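Local coordinates for ketol-acid reductoisomerase (NAD(+)) (uncultured archaeon GZfos26G2, PDB 4XDY), which catalyses the magnesium-dependent alkyl migration and NADH-dependent reduction that turn (S)-2-acetolactate into (R)-2,3-dihydroxyisovalerate on the route to branched-chain amino acids, at residues Q31-I40 against T173-A181; D128-A136 against F188-L196. All blocks are in the same frame, centred on the assembly; numbering follows the deposited sequence.

Overall arrangement
Contacts 1 and 2 illustrate how a Rossmann domain is packed internally and coupled to a partner domain. Their centres lie about 17 Å apart, and their segments alternate along the chain: 31-40, 128-136, 173-181, 188-196. Contact 1 stays within the nucleotide-binding domain, setting helix 26-37 against the end of helix 165-175. Contact 2 joins strand 128-134 of that domain's sheet to helix 188-203 of the C-terminal knotted domain, where the magnesium ions bind. The two meet where Trp178 packs on Val132 and Pro134, so the strand leading to the active site is covered by contact 1 and tied to the metal-binding helix by contact 2.

Contact 1: Q31-I40 against T173-A181; sequences QANCLKDSGI and TKAMHWTKA
With CG anti to the carbonyl carbon and the chain then extended to SD, Met176 sends its thioether across to Gln31 and Leu35, and the bend at chi3 (-69°) puts CE over one face of the Trp178 ring, in the same segment. Gln31 meets this sulfur along much of its length: NE2 lies 3.5 Å from Met176 SD, and CB and CG also rest on it. The Gln31 amide then arrives at the rim of the indole, CD 3.8 Å from Trp178 CZ2, with the two planes 81° apart and OE1 in the ring plane; OE1 is bonded to Ser111 OG. With an alanine here in place of the glutamine, only CB would stay by the sulfur, a gap would probably open at the indole edge, and the Ser111 hydroxyl would probably be left without this partner.

One turn on, Leu35 CD2 packs on Met176 CG at 3.8 Å and on Ala175 CB, which Ile40 CG1 touches as well. The contact joins two helix C-termini of the Rossmann domain, each finished by a Schellman motif, with Gly39 and His177 at the positive-phi positions. The end of helix 165-175 offers the Ala175 carbonyl, whose O accepts from Ser38 OG at 2.6 Å, in the carbonyl plane with a C=O...donor angle of 146°. Ser38 OG is also hydrogen-bonded to Tyr145, whose ring stacks on His177. A water lying in the imidazole plane, 2.8 Å from His177 NE2, makes a weak further link to Ser38 OG.

Contact 2: D128-A136 against F188-L196; sequences DVIMVAPKA and FEQETYEDL. With MG (magnesium ion), chain D; MG (magnesium ion), chain C; HIO (N-hydroxy-N-isopropyloxamic acid), chain H; NAI (1,4-dihydronicotinamide adenine dinucleotide), chain E.
Lys135 NZ is gripped by three carboxylates of helix 188-203, those of Glu191, Glu194 and Asp195. The shortest bond, 2.7 Å from Lys135 NZ to Glu194 OE1, uses the syn lone pair of an acid that comes from the opposite direction. Glu191 OE2 and Asp195 OD1, each 2.9 Å from Lys135 NZ, are both met on the anti side, 20° and 26° out of their carboxylate planes. Bends at chi2 and chi3 curl the lysine chain back toward the helix, and the ammonium probably offsets much of the negative charge gathered there. Its links to two magnesium-bound waters are weak; one of these also donates to Pro134 O. Glu231 of the second subunit forms a long, weak ion pair with Lys135 NZ, its OE1 close to like-charged Glu194 OE2.

The other Glu191 oxygen, OE1, takes hydrogen bonds from His112 ND1 and Gly113 N, while the aliphatic part of Glu191 is crossed at about a right angle by Met131, whose CE lies 3.4 Å from Glu191 CB. Phe188 closes the far end: Met131 CB sits over one face of its ring in a CH-pi contact, with the sulfur further off above the same ring, and Val129 CG1 touches Phe188 CZ at 3.9 Å.

Asp195 bridges both metals, OD1 binding one magnesium at 2.0 Å and OD2 the other, which Glu199 also binds; the inhibitor's O2 joins the two ions. Pro134 and Ala136 border the nicotinamide and Ser256 of the second subunit bonds the inhibitor, in the two-magnesium, interdomain active site of ketol-acid reductoisomerases.

Contact 1: Q31-I40 against T173-A181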
loop_
_atom_site.group_PDB
_atom_site.type_symbol
_atom_site.label_atom_id
_atom_site.label_comp_id
_atom_site.label_asym_id
_atom_site.label_seq_id
_atom_site.Cartn_x
_atom_site.Cartn_y
_atom_site.Cartn_z
ATOM N N GLN A 31 -10.094 -16.246 11.121
ATOM C CA GLN A 31 -11.330 -16.041 11.884
ATOM C C GLN A 31 -11.413 -17.062 13.058
ATOM O O GLN A 31 -11.753 -16.697 14.198
ATOM C CB GLN A 31 -12.569 -16.067 11.058
ATOM C CG GLN A 31 -12.587 -14.878 10.098
ATOM C CD GLN A 31 -13.917 -14.636 9.381
ATOM O OE1 GLN A 31 -13.970 -14.268 8.195
ATOM N NE2 GLN A 31 -14.952 -14.899 10.046
ATOM N N ALA A 32 -11.147 -18.297 12.754
ATOM C CA ALA A 32 -11.104 -19.324 13.798
ATOM C C ALA A 32 -10.178 -18.998 14.972
ATOM O O ALA A 32 -10.553 -19.179 16.148
ATOM C CB ALA A 32 -10.817 -20.697 13.182
ATOM N N ASN A 33 -8.985 -18.511 14.686
ATOM C CA ASN A 33 -8.057 -18.200 15.716
ATOM C C ASN A 33 -8.393 -16.952 16.466
ATOM O O ASN A 33 -8.145 -16.877 17.662
ATOM C CB ASN A 33 -6.653 -18.132 15.165
ATOM C CG ASN A 33 -6.062 -19.528 14.952
ATOM O OD1 ASN A 33 -5.673 -20.176 15.927
ATOM N ND2 ASN A 33 -6.099 -20.051 13.708
ATOM N N CYS A 34 -8.998 -15.949 15.808
ATOM C CA CYS A 34 -9.413 -14.762 16.549
ATOM C C CYS A 34 -10.583 -15.116 17.494
ATOM O O CYS A 34 -10.623 -14.627 18.634
ATOM C CB CYS A 34 -9.781 -13.596 15.592
ATOM S SG CYS A 34 -8.343 -13.018 14.641
ATOM N N LEU A 35 -11.514 -15.916 16.997
ATOM C CA LEU A 35 -12.647 -16.348 17.772
ATOM C C LEU A 35 -12.167 -17.198 18.990
ATOM O O LEU A 35 -12.575 -16.949 20.131
ATOM C CB LEU A 35 -13.612 -17.152 16.962
ATOM C CG LEU A 35 -14.505 -16.346 15.979
ATOM C CD1 LEU A 35 -15.167 -17.318 14.974
ATOM C CD2 LEU A 35 -15.575 -15.538 16.671
ATOM N N LYS A 36 -11.293 -18.142 18.708
ATOM C CA LYS A 36 -10.755 -18.993 19.805
ATOM C C LYS A 36 -9.985 -18.163 20.868
ATOM O O LYS A 36 -10.213 -18.302 22.066
ATOM C CB LYS A 36 -9.950 -20.142 19.243
ATOM C CG LYS A 36 -9.386 -21.005 20.408
ATOM C CD LYS A 36 -8.792 -22.340 19.991
ATOM C CE LYS A 36 -7.420 -22.260 19.322
ATOM N NZ LYS A 36 -6.231 -21.822 20.127
ATOM N N ASP A 37 -9.185 -17.207 20.430
ATOM C CA ASP A 37 -8.444 -16.313 21.286
ATOM C C ASP A 37 -9.339 -15.427 22.140
ATOM O O ASP A 37 -8.920 -15.055 23.207
ATOM C CB ASP A 37 -7.473 -15.385 20.504
ATOM C CG ASP A 37 -6.218 -16.085 19.980
ATOM O OD1 ASP A 37 -6.058 -17.297 20.190
ATOM O OD2 ASP A 37 -5.411 -15.397 19.286
ATOM N N SER A 38 -10.563 -15.106 21.680
ATOM C CA SER A 38 -11.547 -14.332 22.392
ATOM C C SER A 38 -12.434 -15.215 23.261
ATOM O O SER A 38 -13.343 -14.710 23.856
ATOM C CB SER A 38 -12.407 -13.554 21.369
ATOM O OG SER A 38 -11.592 -12.506 20.880
ATOM N N GLY A 39 -12.162 -16.513 23.337
ATOM C CA GLY A 39 -12.874 -17.364 24.253
ATOM C C GLY A 39 -14.074 -17.982 23.657
ATOM O O GLY A 39 -14.845 -18.574 24.376
ATOM N N ILE A 40 -14.256 -17.943 22.325
ATOM C CA ILE A 40 -15.449 -18.575 21.721
ATOM C C ILE A 40 -15.142 -20.011 21.383
ATOM O O ILE A 40 -14.031 -20.322 21.000
ATOM C CB ILE A 40 -15.947 -17.785 20.442
ATOM C CG1 ILE A 40 -16.083 -16.265 20.750
ATOM C CG2 ILE A 40 -17.178 -18.438 19.802
ATOM C CD1 ILE A 40 -16.747 -15.869 22.075
ATOM N N THR A 173 -18.432 -10.157 15.149
ATOM C CA THR A 173 -17.475 -9.123 14.725
ATOM C C THR A 173 -16.792 -8.458 15.877
ATOM O O THR A 173 -15.632 -8.056 15.834
ATOM C CB THR A 173 -18.088 -8.033 13.816
ATOM O OG1 THR A 173 -18.970 -7.182 14.580
ATOM C CG2 THR A 173 -18.778 -8.648 12.556
ATOM N N LYS A 174 -17.516 -8.396 17.004
ATOM C CA LYS A 174 -16.880 -7.840 18.199
ATOM C C LYS A 174 -15.835 -8.807 18.782
ATOM O O LYS A 174 -14.745 -8.386 19.170
ATOM C CB LYS A 174 -17.950 -7.516 19.267
ATOM C CG LYS A 174 -17.237 -6.889 20.493
ATOM C CD LYS A 174 -18.125 -6.390 21.600
ATOM C CE LYS A 174 -17.205 -5.720 22.651
ATOM N NZ LYS A 174 -18.142 -4.923 23.444
ATOM N N ALA A 175 -16.205 -10.074 18.879
ATOM C CA ALA A 175 -15.284 -11.138 19.347
ATOM C C ALA A 175 -13.998 -11.217 18.438
ATOM O O ALA A 175 -12.880 -11.503 18.896
ATOM C CB ALA A 175 -15.977 -12.449 19.377
ATOM N N MET A 176 -14.183 -10.933 17.137
ATOM C CA MET A 176 -13.010 -10.853 16.199
ATOM C C MET A 176 -12.340 -9.518 16.165
ATOM O O MET A 176 -11.317 -9.343 15.479
ATOM C CB MET A 176 -13.413 -11.330 14.781
ATOM C CG MET A 176 -13.771 -12.787 14.766
ATOM S SD MET A 176 -14.154 -13.548 13.187
ATOM C CE MET A 176 -15.720 -12.764 12.805
ATOM N N HIS A 177 -12.836 -8.571 16.979
ATOM C CA HIS A 177 -12.234 -7.242 17.161
ATOM C C HIS A 177 -12.331 -6.305 15.938
ATOM O O HIS A 177 -11.633 -5.265 15.853
ATOM C CB HIS A 177 -10.790 -7.335 17.640
ATOM C CG HIS A 177 -10.615 -7.992 18.995
ATOM N ND1 HIS A 177 -9.403 -8.011 19.645
ATOM C CD2 HIS A 177 -11.484 -8.646 19.806
ATOM C CE1 HIS A 177 -9.532 -8.651 20.806
ATOM N NE2 HIS A 177 -10.765 -9.094 20.903
ATOM N N TRP A 178 -13.205 -6.648 15.006
ATOM C CA TRP A 178 -13.394 -5.815 13.804
ATOM C C TRP A 178 -14.056 -4.496 14.205
ATOM O O TRP A 178 -13.891 -3.499 13.573
ATOM C CB TRP A 178 -14.284 -6.500 12.780
ATOM C CG TRP A 178 -13.780 -7.817 12.192
ATOM C CD1 TRP A 178 -12.605 -8.457 12.463
ATOM C CD2 TRP A 178 -14.512 -8.679 11.336
ATOM N NE1 TRP A 178 -12.555 -9.682 11.837
ATOM C CE2 TRP A 178 -13.699 -9.841 11.116
ATOM C CE3 TRP A 178 -15.757 -8.616 10.741
ATOM C CZ2 TRP A 178 -14.138 -10.916 10.340
ATOM C CZ3 TRP A 178 -16.171 -9.671 9.971
ATOM C CH2 TRP A 178 -15.353 -10.794 9.782
ATOM N N THR A 179 -14.824 -4.534 15.299
ATOM C CA THR A 179 -15.432 -3.320 15.852
ATOM C C THR A 179 -14.431 -2.288 16.291
ATOM O O THR A 179 -14.780 -1.100 16.372
ATOM C CB THR A 179 -16.349 -3.716 17.079
ATOM O OG1 THR A 179 -15.668 -4.670 17.896
ATOM C CG2 THR A 179 -17.582 -4.304 16.616
ATOM N N LYS A 180 -13.166 -2.675 16.527
ATOM C CA LYS A 180 -12.169 -1.686 16.825
ATOM C C LYS A 180 -11.893 -0.733 15.648
ATOM O O LYS A 180 -11.555 0.458 15.812
ATOM C CB LYS A 180 -10.911 -2.313 17.379
ATOM C CG LYS A 180 -11.168 -3.075 18.677
ATOM C CD LYS A 180 -9.873 -3.561 19.244
ATOM C CE LYS A 180 -10.089 -4.574 20.334
ATOM N NZ LYS A 180 -10.721 -3.912 21.497
ATOM N N ALA A 181 -12.021 -1.256 14.431
ATOM C CA ALA A 181 -11.924 -0.408 13.249
ATOM C C ALA A 181 -13.304 0.138 12.889
ATOM O O ALA A 181 -13.436 1.310 12.508
ATOM C CB ALA A 181 -11.359 -1.250 12.061
HETATM O O HOH W 1 -12.401 -9.982 22.934
#

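Contact 2: D128-A136 against F188-L196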
loop_
_atom_site.group_PDB
_atom_site.type_symbol
_atom_site.label_atom_id
_atom_site.label_comp_id
_atom_site.label_asym_id
_atom_site.label_seq_id
_atom_site.Cartn_x
_atom_site.Cartn_y
_atom_site.Cartn_z
ATOM N N ASP A 128 -31.410 -18.930 10.439
ATOM C CA ASP A 128 -30.991 -17.566 10.309
ATOM C C ASP A 128 -29.914 -17.585 9.158
ATOM O O ASP A 128 -29.148 -18.581 9.024
ATOM C CB ASP A 128 -30.374 -17.071 11.537
ATOM C CG ASP A 128 -31.392 -16.840 12.750
ATOM O OD1 ASP A 128 -32.555 -16.612 12.485
ATOM O OD2 ASP A 128 -30.860 -16.772 13.876
ATOM N N VAL A 129 -29.805 -16.455 8.472
ATOM C CA VAL A 129 -28.794 -16.308 7.387
ATOM C C VAL A 129 -28.124 -14.950 7.554
ATOM O O VAL A 129 -28.799 -13.880 7.462
ATOM C CB VAL A 129 -29.389 -16.474 5.989
ATOM C CG1 VAL A 129 -28.290 -16.319 4.870
ATOM C CG2 VAL A 129 -30.058 -17.788 5.834
ATOM N N ILE A 130 -26.843 -14.998 7.879
ATOM C CA ILE A 130 -26.082 -13.852 8.253
ATOM C C ILE A 130 -24.771 -13.764 7.472
ATOM O O ILE A 130 -24.294 -14.770 6.942
ATOM C CB ILE A 130 -25.829 -13.781 9.755
ATOM C CG1 ILE A 130 -25.142 -15.034 10.219
ATOM C CG2 ILE A 130 -27.198 -13.610 10.457
ATOM C CD1 ILE A 130 -24.617 -14.912 11.600
ATOM N N MET A 131 -24.166 -12.588 7.519
ATOM C CA MET A 131 -22.858 -12.370 6.920
ATOM C C MET A 131 -22.039 -11.453 7.770
ATOM O O MET A 131 -22.517 -10.378 8.219
ATOM C CB MET A 131 -22.970 -11.774 5.478
ATOM C CG MET A 131 -21.569 -11.433 5.099
ATOM S SD MET A 131 -21.499 -11.230 3.383
ATOM C CE MET A 131 -22.269 -9.916 3.344
ATOM N N VAL A 132 -20.810 -11.864 8.053
ATOM C CA VAL A 132 -19.791 -11.029 8.657
ATOM C C VAL A 132 -18.600 -10.929 7.690
ATOM O O VAL A 132 -17.821 -11.903 7.545
ATOM C CB VAL A 132 -19.404 -11.500 10.061
ATOM C CG1 VAL A 132 -20.673 -11.472 10.968
ATOM C CG2 VAL A 132 -18.842 -12.959 10.092
ATOM N N ALA A 133 -18.534 -9.821 6.975
ATOM C CA ALA A 133 -17.578 -9.680 5.851
ATOM C C ALA A 133 -16.460 -8.760 6.190
ATOM O O ALA A 133 -16.701 -7.554 6.285
ATOM C CB ALA A 133 -18.301 -9.186 4.627
ATOM N N PRO A 134 -15.194 -9.277 6.382
ATOM C CA PRO A 134 -14.108 -8.384 6.742
ATOM C C PRO A 134 -13.617 -7.716 5.464
ATOM O O PRO A 134 -13.457 -8.409 4.475
ATOM C CB PRO A 134 -13.030 -9.334 7.340
ATOM C CG PRO A 134 -13.301 -10.636 6.652
ATOM C CD PRO A 134 -14.724 -10.668 6.240
ATOM N N LYS A 135 -13.266 -6.425 5.532
ATOM C CA LYS A 135 -12.701 -5.669 4.424
ATOM C C LYS A 135 -11.171 -5.785 4.556
ATOM O O LYS A 135 -10.431 -4.824 4.903
ATOM C CB LYS A 135 -13.207 -4.197 4.471
ATOM C CG LYS A 135 -14.709 -4.047 4.414
ATOM C CD LYS A 135 -15.342 -4.493 3.104
ATOM C CE LYS A 135 -15.876 -5.926 3.038
ATOM N NZ LYS A 135 -16.457 -6.409 1.701
ATOM N N ALA A 136 -10.680 -7.046 4.407
ATOM C CA ALA A 136 -9.305 -7.350 4.682
ATOM C C ALA A 136 -8.944 -8.746 4.202
ATOM O O ALA A 136 -9.733 -9.688 4.327
ATOM C CB ALA A 136 -9.019 -7.296 6.152
ATOM N N PHE A 188 -26.922 -8.181 2.005
ATOM C CA PHE A 188 -26.071 -9.193 1.377
ATOM C C PHE A 188 -25.674 -8.690 -0.063
ATOM O O PHE A 188 -24.520 -8.850 -0.470
ATOM C CB PHE A 188 -26.824 -10.467 1.232
ATOM C CG PHE A 188 -26.457 -11.495 2.259
ATOM C CD1 PHE A 188 -26.936 -11.398 3.554
ATOM C CD2 PHE A 188 -25.587 -12.578 1.950
ATOM C CE1 PHE A 188 -26.625 -12.391 4.499
ATOM C CE2 PHE A 188 -25.317 -13.570 2.865
ATOM C CZ PHE A 188 -25.812 -13.436 4.175
ATOM N N GLU A 189 -26.609 -8.030 -0.731
ATOM C CA GLU A 189 -26.428 -7.615 -2.117
ATOM C C GLU A 189 -25.436 -6.444 -2.123
ATOM O O GLU A 189 -24.579 -6.337 -2.995
ATOM C CB GLU A 189 -27.792 -7.311 -2.756
ATOM C CG GLU A 189 -28.717 -8.560 -2.895
ATOM C CD GLU A 189 -29.358 -9.141 -1.576
ATOM O OE1 GLU A 189 -29.513 -8.310 -0.582
ATOM O OE2 GLU A 189 -29.600 -10.467 -1.523
ATOM N N GLN A 190 -25.562 -5.527 -1.194
ATOM C CA GLN A 190 -24.624 -4.432 -1.137
ATOM C C GLN A 190 -23.191 -4.835 -0.941
ATOM O O GLN A 190 -22.318 -4.310 -1.604
ATOM C CB GLN A 190 -24.946 -3.388 -0.078
ATOM C CG GLN A 190 -26.181 -2.541 -0.294
ATOM C CD GLN A 190 -26.297 -1.653 0.931
ATOM O OE1 GLN A 190 -26.781 -2.101 1.962
ATOM N NE2 GLN A 190 -25.703 -0.463 0.865
ATOM N N GLU A 191 -22.949 -5.688 0.035
ATOM C CA GLU A 191 -21.617 -6.243 0.245
ATOM C C GLU A 191 -21.085 -6.906 -0.989
ATOM O O GLU A 191 -19.952 -6.631 -1.383
ATOM C CB GLU A 191 -21.558 -7.242 1.380
ATOM C CG GLU A 191 -20.112 -7.547 1.791
ATOM C CD GLU A 191 -19.390 -8.659 0.985
ATOM O OE1 GLU A 191 -20.060 -9.456 0.315
ATOM O OE2 GLU A 191 -18.161 -8.627 1.098
ATOM N N THR A 192 -21.922 -7.692 -1.668
ATOM C CA THR A 192 -21.458 -8.489 -2.747
ATOM C C THR A 192 -20.940 -7.567 -3.839
ATOM O O THR A 192 -19.855 -7.743 -4.403
ATOM C CB THR A 192 -22.580 -9.356 -3.314
ATOM O OG1 THR A 192 -23.053 -10.268 -2.280
ATOM C CG2 THR A 192 -22.056 -10.137 -4.490
ATOM N N TYR A 193 -21.733 -6.540 -4.146
ATOM C CA TYR A 193 -21.373 -5.689 -5.266
ATOM C C TYR A 193 -20.204 -4.800 -5.000
ATOM O O TYR A 193 -19.297 -4.682 -5.865
ATOM C CB TYR A 193 -22.584 -4.830 -5.691
ATOM C CG TYR A 193 -23.860 -5.576 -5.985
ATOM C CD1 TYR A 193 -23.866 -6.838 -6.554
ATOM C CD2 TYR A 193 -25.090 -4.960 -5.741
ATOM C CE1 TYR A 193 -25.053 -7.525 -6.822
ATOM C CE2 TYR A 193 -26.289 -5.629 -6.016
ATOM C CZ TYR A 193 -26.288 -6.885 -6.583
ATOM O OH TYR A 193 -27.447 -7.551 -6.860
ATOM N N GLU A 194 -20.146 -4.207 -3.834
ATOM C CA GLU A 194 -19.036 -3.281 -3.499
ATOM C C GLU A 194 -17.732 -4.077 -3.430
ATOM O O GLU A 194 -16.686 -3.602 -3.835
ATOM C CB GLU A 194 -19.295 -2.499 -2.227
ATOM C CG GLU A 194 -19.337 -3.283 -0.937
ATOM C CD GLU A 194 -17.986 -3.630 -0.384
ATOM O OE1 GLU A 194 -17.927 -4.571 0.455
ATOM O OE2 GLU A 194 -16.970 -2.889 -0.684
ATOM N N ASP A 195 -17.844 -5.284 -2.889
ATOM C CA ASP A 195 -16.659 -6.158 -2.664
ATOM C C ASP A 195 -16.049 -6.580 -4.005
ATOM O O ASP A 195 -14.857 -6.465 -4.207
ATOM C CB ASP A 195 -17.050 -7.376 -1.859
ATOM C CG ASP A 195 -15.829 -8.200 -1.462
ATOM O OD1 ASP A 195 -15.122 -7.762 -0.533
ATOM O OD2 ASP A 195 -15.581 -9.199 -2.181
ATOM N N LEU A 196 -16.891 -7.080 -4.865
ATOM C CA LEU A 196 -16.491 -7.482 -6.208
ATOM C C LEU A 196 -15.898 -6.303 -6.960
ATOM O O LEU A 196 -14.800 -6.396 -7.502
ATOM C CB LEU A 196 -17.639 -8.075 -6.938
ATOM C CG LEU A 196 -18.139 -9.460 -6.508
ATOM C CD1 LEU A 196 -19.332 -9.845 -7.339
ATOM C CD2 LEU A 196 -17.103 -10.573 -6.665
HETATM MG MG MG D . -13.150 -7.754 -0.149
HETATM MG MG MG C . -14.021 -10.546 -2.305
HETATM C C1 HIO H . -11.407 -11.334 -1.532
HETATM O O11 HIO H . -12.384 -11.775 -2.194
HETATM O O12 HIO H . -10.313 -11.920 -1.247
HETATM C C2 HIO H . -11.730 -9.952 -0.963
HETATM O O2 HIO H . -12.938 -9.601 -0.944
HETATM N N3 HIO H . -10.806 -9.077 -0.613
HETATM O O3 HIO H . -11.184 -7.947 0.236
HETATM C C4 HIO H . -9.422 -9.199 -0.957
HETATM C C41 HIO H . -8.948 -7.869 -1.556
HETATM C C42 HIO H . -8.701 -9.593 0.327
HETATM P PA NAI E . -9.737 -20.587 0.624
HETATM O O1A NAI E . -9.588 -20.544 -0.904
HETATM O O2A NAI E . -8.612 -20.203 1.482
HETATM O O5B NAI E . -10.399 -22.023 0.940
HETATM C C5B NAI E . -10.574 -22.453 2.320
HETATM C C4B NAI E . -10.211 -23.966 2.415
HETATM O O4B NAI E . -11.215 -24.638 1.663
HETATM C C3B NAI E . -8.868 -24.441 1.800
HETATM O O3B NAI E . -7.825 -24.089 2.710
HETATM C C2B NAI E . -9.117 -25.920 1.595
HETATM O O2B NAI E . -8.751 -26.608 2.793
HETATM C C1B NAI E . -10.653 -25.947 1.387
HETATM N N9A NAI E . -10.989 -26.295 0.017
HETATM C C8A NAI E . -10.382 -25.710 -1.101
HETATM N N7A NAI E . -10.899 -26.242 -2.200
HETATM C C5A NAI E . -11.798 -27.179 -1.800
HETATM C C6A NAI E . -12.660 -28.131 -2.475
HETATM N N6A NAI E . -12.692 -28.228 -3.812
HETATM N N1A NAI E . -13.499 -28.918 -1.751
HETATM C C2A NAI E . -13.484 -28.873 -0.402
HETATM N N3A NAI E . -12.737 -28.045 0.308
HETATM C C4A NAI E . -11.864 -27.189 -0.339
HETATM O O3 NAI E . -11.061 -19.600 0.984
HETATM P PN NAI E . -10.902 -17.987 1.365
HETATM O O1N NAI E . -10.116 -17.272 0.285
HETATM O O2N NAI E . -10.423 -17.948 2.754
HETATM O O5D NAI E . -12.415 -17.607 1.099
HETATM C C5D NAI E . -13.420 -17.972 2.104
HETATM C C4D NAI E . -14.672 -17.025 2.020
HETATM O O4D NAI E . -14.174 -15.773 2.534
HETATM C C3D NAI E . -15.178 -16.708 0.626
HETATM O O3D NAI E . -16.598 -16.519 0.652
HETATM C C2D NAI E . -14.489 -15.385 0.219
HETATM O O2D NAI E . -15.137 -14.610 -0.787
HETATM C C1D NAI E . -14.448 -14.691 1.564
HETATM N N1N NAI E . -13.442 -13.650 1.802
HETATM C C2N NAI E . -12.140 -13.960 1.619
HETATM C C3N NAI E . -11.172 -13.048 1.850
HETATM C C7N NAI E . -9.800 -13.443 1.747
HETATM O O7N NAI E . -9.329 -14.422 1.089
HETATM N N7N NAI E . -9.025 -12.838 2.612
HETATM C C4N NAI E . -11.563 -11.735 2.318
HETATM C C5N NAI E . -12.930 -11.553 2.700
HETATM C C6N NAI E . -13.830 -12.523 2.391
HETATM O O HOH W 2 -13.900 -8.629 1.718
HETATM O O HOH W 3 -13.328 -5.791 0.785
HETATM O O HOH W 4 -12.888 -6.800 -2.014
HETATM O O HOH W 5 -14.939 -11.644 -3.809
HETATM O O HOH W 6 -15.014 -11.725 -0.787
#